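Local coordinates for cytosolic IMP-GMP specific 5'-nucleotidase (Legionella pneumophila subsp. pneumophila, PDB 4OHF), which probably removes the 5'-phosphate from nucleoside monophosphates such as IMP and GMP by hydrolysis, as a magnesium-dependent cytosolic nucleotidase of the HAD superfamily, at residues G236-P248 with I274-F287. Numbering follows the deposited sequence.
Sequences GLFEFVITLANKP and IVPGVYQGGNAKKF. With PO4 (phosphate ion), chain H.
Tyr279 O is gripped by two donors of one residue, Thr243 N at 2.8 Å and Thr243 OG1 at 2.7 Å, which arrive from opposite faces of its carbonyl plane. Threonine suits this place because, with OG1 set between the backbone N and the carbonyl carbon (chi1 63°), its hydroxyl turns back onto the neighbouring strand. The two strands, 240-243 and 277-281, run parallel in the central sheet of the HAD-like domain, where strand 204-208 flanks the first and strand 257-260 the second. Val241 sits in the middle of the ladder: its N donates to Gly277 O, and its O accepts from Tyr279 N at 3.0 Å.

Phe240 and Ile242 share one face of the sheet with Tyr279. The Phe240 ring is held on both sides: Pro276 CA lies over one face, 3.8 Å from the ring centroid in a CH-pi contact, while Phe287, from the helix after the second strand, turns its edge to the other in a T-shaped pair with planes at 67°. With its CG anti to the backbone N (chi1 179°), Phe287 is directed at the sheet, and its CD2 also meets Ile242 CD1. Tyr279 spans to the chain before its own strand, where its OH accepts from Val275 N.

On the opposite face Val241 CG1 lies alongside Val278 CG2; past the strand end, Leu244 lies beside Gln280, whose OE1 is hydrogen-bonded to Asn269 of the second subunit. Gly281, with a positive phi that glycine adopts most easily, ends the ladder by giving its N to Thr243 O. After strand 240-243 the chain runs on near the magnesium site of Asp23, Asp25 and Asp303, and Lys247 NZ donates a hydrogen bond to O4 of a phosphate ion, probably from the crystallisation liquor, at 2.8 Å.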
loop_
_atom_site.group_PDB
_atom_site.type_symbol
_atom_site.label_atom_id
_atom_site.label_comp_id
_atom_site.label_asym_id
_atom_site.label_seq_id
_atom_site.Cartn_x
_atom_site.Cartn_y
_atom_site.Cartn_z
ATOM N N GLY B 236 7.005 44.426 12.766
ATOM C CA GLY B 236 5.884 45.105 12.129
ATOM C C GLY B 236 5.668 44.623 10.701
ATOM O O GLY B 236 4.601 44.817 10.112
ATOM N N LEU B 237 6.696 43.989 10.147
ATOM C CA LEU B 237 6.635 43.457 8.802
ATOM C C LEU B 237 5.784 42.191 8.752
ATOM O O LEU B 237 5.205 41.860 7.716
ATOM C CB LEU B 237 8.044 43.129 8.315
ATOM C CG LEU B 237 9.001 44.292 8.060
ATOM C CD1 LEU B 237 10.384 43.751 7.752
ATOM C CD2 LEU B 237 8.482 45.132 6.905
ATOM N N PHE B 238 5.685 41.492 9.880
ATOM C CA PHE B 238 4.937 40.240 9.910
ATOM C C PHE B 238 3.686 40.173 10.787
ATOM O O PHE B 238 3.703 40.535 11.961
ATOM C CB PHE B 238 5.908 39.117 10.277
ATOM C CG PHE B 238 7.154 39.123 9.446
ATOM C CD1 PHE B 238 7.104 38.797 8.100
ATOM C CD2 PHE B 238 8.367 39.529 9.991
ATOM C CE1 PHE B 238 8.239 38.877 7.307
ATOM C CE2 PHE B 238 9.520 39.613 9.204
ATOM C CZ PHE B 238 9.452 39.288 7.862
ATOM N N GLU B 239 2.598 39.693 10.188
ATOM C CA GLU B 239 1.319 39.549 10.873
ATOM C C GLU B 239 1.469 38.438 11.905
ATOM O O GLU B 239 1.175 38.630 13.078
ATOM C CB GLU B 239 0.230 39.192 9.860
ATOM C CG GLU B 239 -1.197 39.322 10.378
ATOM C CD GLU B 239 -1.624 40.770 10.614
ATOM O OE1 GLU B 239 -2.822 40.993 10.897
ATOM O OE2 GLU B 239 -0.766 41.680 10.522
ATOM N N PHE B 240 1.926 37.272 11.450
ATOM C CA PHE B 240 2.163 36.121 12.317
ATOM C C PHE B 240 3.559 35.611 12.059
ATOM O O PHE B 240 4.130 35.805 10.974
ATOM C CB PHE B 240 1.230 34.954 12.005
ATOM C CG PHE B 240 -0.207 35.235 12.247
ATOM C CD1 PHE B 240 -0.988 35.824 11.260
ATOM C CD2 PHE B 240 -0.792 34.889 13.462
ATOM C CE1 PHE B 240 -2.338 36.060 11.473
ATOM C CE2 PHE B 240 -2.141 35.117 13.695
ATOM C CZ PHE B 240 -2.919 35.706 12.696
ATOM N N VAL B 241 4.106 34.939 13.054
ATOM C CA VAL B 241 5.413 34.352 12.902
ATOM C C VAL B 241 5.297 33.013 13.606
ATOM O O VAL B 241 5.235 32.950 14.825
ATOM C CB VAL B 241 6.539 35.268 13.491
ATOM C CG1 VAL B 241 6.125 35.787 14.823
ATOM C CG2 VAL B 241 7.860 34.500 13.592
ATOM N N ILE B 242 5.221 31.954 12.801
ATOM C CA ILE B 242 5.077 30.582 13.276
ATOM C C ILE B 242 6.408 29.812 13.260
ATOM O O ILE B 242 7.008 29.591 12.203
ATOM C CB ILE B 242 4.031 29.845 12.407
ATOM C CG1 ILE B 242 2.768 30.707 12.295
ATOM C CG2 ILE B 242 3.705 28.494 13.010
ATOM C CD1 ILE B 242 1.695 30.129 11.380
ATOM N N THR B 243 6.846 29.388 14.444
ATOM C CA THR B 243 8.106 28.675 14.605
ATOM C C THR B 243 7.970 27.176 14.910
ATOM O O THR B 243 6.911 26.714 15.344
ATOM C CB THR B 243 8.920 29.354 15.685
ATOM O OG1 THR B 243 8.216 29.275 16.930
ATOM C CG2 THR B 243 9.109 30.815 15.331
ATOM N N LEU B 244 9.059 26.429 14.700
ATOM C CA LEU B 244 9.055 24.980 14.876
ATOM C C LEU B 244 7.752 24.519 14.213
ATOM O O LEU B 244 6.966 23.750 14.773
ATOM C CB LEU B 244 9.086 24.601 16.359
ATOM C CG LEU B 244 10.465 24.564 17.037
ATOM C CD1 LEU B 244 10.297 24.264 18.520
ATOM C CD2 LEU B 244 11.355 23.508 16.388
ATOM N N ALA B 245 7.534 25.025 13.004
ATOM C CA ALA B 245 6.334 24.729 12.249
ATOM C C ALA B 245 6.155 23.251 12.005
ATOM O O ALA B 245 5.039 22.762 11.920
ATOM C CB ALA B 245 6.354 25.477 10.926
ATOM N N ASN B 246 7.266 22.545 11.893
ATOM C CA ASN B 246 7.234 21.114 11.648
ATOM C C ASN B 246 6.618 20.793 10.273
ATOM O O ASN B 246 5.682 19.997 10.155
ATOM C CB ASN B 246 6.466 20.404 12.772
ATOM C CG ASN B 246 6.764 18.913 12.843
ATOM O OD1 ASN B 246 6.249 18.220 13.713
ATOM N ND2 ASN B 246 7.601 18.415 11.931
ATOM N N LYS B 247 7.145 21.435 9.240
ATOM C CA LYS B 247 6.699 21.179 7.881
ATOM C C LYS B 247 7.399 19.873 7.473
ATOM O O LYS B 247 8.478 19.550 7.976
ATOM C CB LYS B 247 7.139 22.322 6.964
ATOM C CG LYS B 247 6.461 23.648 7.247
ATOM C CD LYS B 247 7.116 24.800 6.470
ATOM C CE LYS B 247 8.552 25.048 6.968
ATOM N NZ LYS B 247 9.244 26.162 6.258
ATOM N N PRO B 248 6.823 19.124 6.531
ATOM C CA PRO B 248 5.583 19.388 5.805
ATOM C C PRO B 248 4.314 19.114 6.599
ATOM O O PRO B 248 3.232 19.607 6.244
ATOM C CB PRO B 248 5.700 18.466 4.601
ATOM C CG PRO B 248 6.377 17.270 5.202
ATOM C CD PRO B 248 7.470 17.896 6.045
ATOM N N ILE B 274 -6.347 31.776 16.734
ATOM C CA ILE B 274 -5.038 32.387 16.925
ATOM C C ILE B 274 -5.112 33.829 16.429
ATOM O O ILE B 274 -5.763 34.129 15.429
ATOM C CB ILE B 274 -3.930 31.640 16.141
ATOM C CG1 ILE B 274 -4.267 31.619 14.652
ATOM C CG2 ILE B 274 -3.777 30.218 16.674
ATOM C CD1 ILE B 274 -3.214 30.935 13.812
ATOM N N VAL B 275 -4.449 34.725 17.142
ATOM C CA VAL B 275 -4.464 36.128 16.778
ATOM C C VAL B 275 -3.040 36.564 16.489
ATOM O O VAL B 275 -2.094 36.012 17.046
ATOM C CB VAL B 275 -5.055 36.996 17.927
ATOM C CG1 VAL B 275 -6.549 36.731 18.065
ATOM C CG2 VAL B 275 -4.346 36.681 19.238
ATOM N N PRO B 276 -2.876 37.572 15.625
ATOM C CA PRO B 276 -1.546 38.063 15.276
ATOM C C PRO B 276 -0.575 37.925 16.439
ATOM O O PRO B 276 -0.888 38.293 17.570
ATOM C CB PRO B 276 -1.811 39.510 14.889
ATOM C CG PRO B 276 -3.165 39.419 14.229
ATOM C CD PRO B 276 -3.925 38.496 15.149
ATOM N N GLY B 277 0.595 37.366 16.152
ATOM C CA GLY B 277 1.597 37.171 17.184
ATOM C C GLY B 277 2.548 36.044 16.830
ATOM O O GLY B 277 2.599 35.597 15.683
ATOM N N VAL B 278 3.297 35.577 17.824
ATOM C CA VAL B 278 4.255 34.505 17.617
ATOM C C VAL B 278 3.663 33.187 18.105
ATOM O O VAL B 278 2.941 33.172 19.096
ATOM C CB VAL B 278 5.550 34.792 18.376
ATOM C CG1 VAL B 278 6.581 33.728 18.046
ATOM C CG2 VAL B 278 6.058 36.177 18.019
ATOM N N TYR B 279 3.963 32.094 17.401
ATOM C CA TYR B 279 3.472 30.775 17.764
ATOM C C TYR B 279 4.510 29.687 17.481
ATOM O O TYR B 279 5.569 29.946 16.896
ATOM C CB TYR B 279 2.191 30.427 16.984
ATOM C CG TYR B 279 0.969 31.245 17.343
ATOM C CD1 TYR B 279 0.755 32.510 16.777
ATOM C CD2 TYR B 279 0.032 30.766 18.262
ATOM C CE1 TYR B 279 -0.363 33.274 17.114
ATOM C CE2 TYR B 279 -1.089 31.522 18.613
ATOM C CZ TYR B 279 -1.283 32.777 18.034
ATOM O OH TYR B 279 -2.402 33.527 18.357
ATOM N N GLN B 280 4.190 28.466 17.910
ATOM C CA GLN B 280 5.047 27.307 17.683
ATOM C C GLN B 280 4.139 26.175 17.197
ATOM O O GLN B 280 2.997 26.067 17.648
ATOM C CB GLN B 280 5.763 26.900 18.978
ATOM C CG GLN B 280 6.643 25.674 18.819
ATOM C CD GLN B 280 7.558 25.448 19.998
ATOM O OE1 GLN B 280 8.453 26.249 20.254
ATOM N NE2 GLN B 280 7.345 24.354 20.717
ATOM N N GLY B 281 4.640 25.352 16.273
ATOM C CA GLY B 281 3.846 24.252 15.737
ATOM C C GLY B 281 2.668 24.691 14.871
ATOM O O GLY B 281 2.815 25.533 13.972
ATOM N N GLY B 282 1.492 24.123 15.136
ATOM C CA GLY B 282 0.303 24.488 14.377
ATOM C C GLY B 282 0.033 23.632 13.145
ATOM O O GLY B 282 0.753 22.669 12.842
ATOM N N ASN B 283 -1.025 23.985 12.427
ATOM C CA ASN B 283 -1.392 23.267 11.218
ATOM C C ASN B 283 -2.157 24.223 10.314
ATOM O O ASN B 283 -2.899 25.087 10.795
ATOM C CB ASN B 283 -2.232 22.009 11.551
ATOM C CG ASN B 283 -3.601 22.336 12.145
ATOM O OD1 ASN B 283 -4.491 22.846 11.462
ATOM N ND2 ASN B 283 -3.771 22.039 13.424
ATOM N N ALA B 284 -1.952 24.079 9.010
ATOM C CA ALA B 284 -2.587 24.948 8.018
ATOM C C ALA B 284 -4.094 25.042 8.140
ATOM O O ALA B 284 -4.664 26.124 8.012
ATOM C CB ALA B 284 -2.230 24.486 6.623
ATOM N N LYS B 285 -4.735 23.903 8.366
ATOM C CA LYS B 285 -6.181 23.851 8.497
ATOM C C LYS B 285 -6.690 24.907 9.482
ATOM O O LYS B 285 -7.479 25.784 9.118
ATOM C CB LYS B 285 -6.595 22.452 8.960
ATOM C CG LYS B 285 -8.076 22.279 9.267
ATOM C CD LYS B 285 -8.931 22.233 8.017
ATOM C CE LYS B 285 -9.941 21.075 8.078
ATOM N NZ LYS B 285 -10.756 21.068 9.330
ATOM N N LYS B 286 -6.223 24.832 10.726
ATOM C CA LYS B 286 -6.658 25.786 11.738
ATOM C C LYS B 286 -6.291 27.228 11.416
ATOM O O LYS B 286 -7.077 28.137 11.663
ATOM C CB LYS B 286 -6.095 25.404 13.110
ATOM C CG LYS B 286 -6.442 26.397 14.205
ATOM C CD LYS B 286 -6.365 25.740 15.570
ATOM C CE LYS B 286 -6.272 26.774 16.680
ATOM N NZ LYS B 286 -7.470 27.666 16.766
ATOM N N PHE B 287 -5.098 27.426 10.860
ATOM C CA PHE B 287 -4.613 28.760 10.516
ATOM C C PHE B 287 -5.533 29.430 9.518
ATOM O O PHE B 287 -5.923 30.587 9.680
ATOM C CB PHE B 287 -3.192 28.662 9.936
ATOM C CG PHE B 287 -2.600 29.986 9.532
ATOM C CD1 PHE B 287 -2.854 30.527 8.273
ATOM C CD2 PHE B 287 -1.780 30.696 10.414
ATOM C CE1 PHE B 287 -2.298 31.755 7.891
ATOM C CE2 PHE B 287 -1.219 31.926 10.047
ATOM C CZ PHE B 287 -1.480 32.452 8.782
HETATM P P PO4 H . 12.895 27.082 7.641
HETATM O O1 PO4 H . 13.809 26.478 8.647
HETATM O O2 PO4 H . 13.456 26.917 6.284
HETATM O O3 PO4 H . 12.728 28.533 7.931
HETATM O O4 PO4 H . 11.580 26.396 7.699
#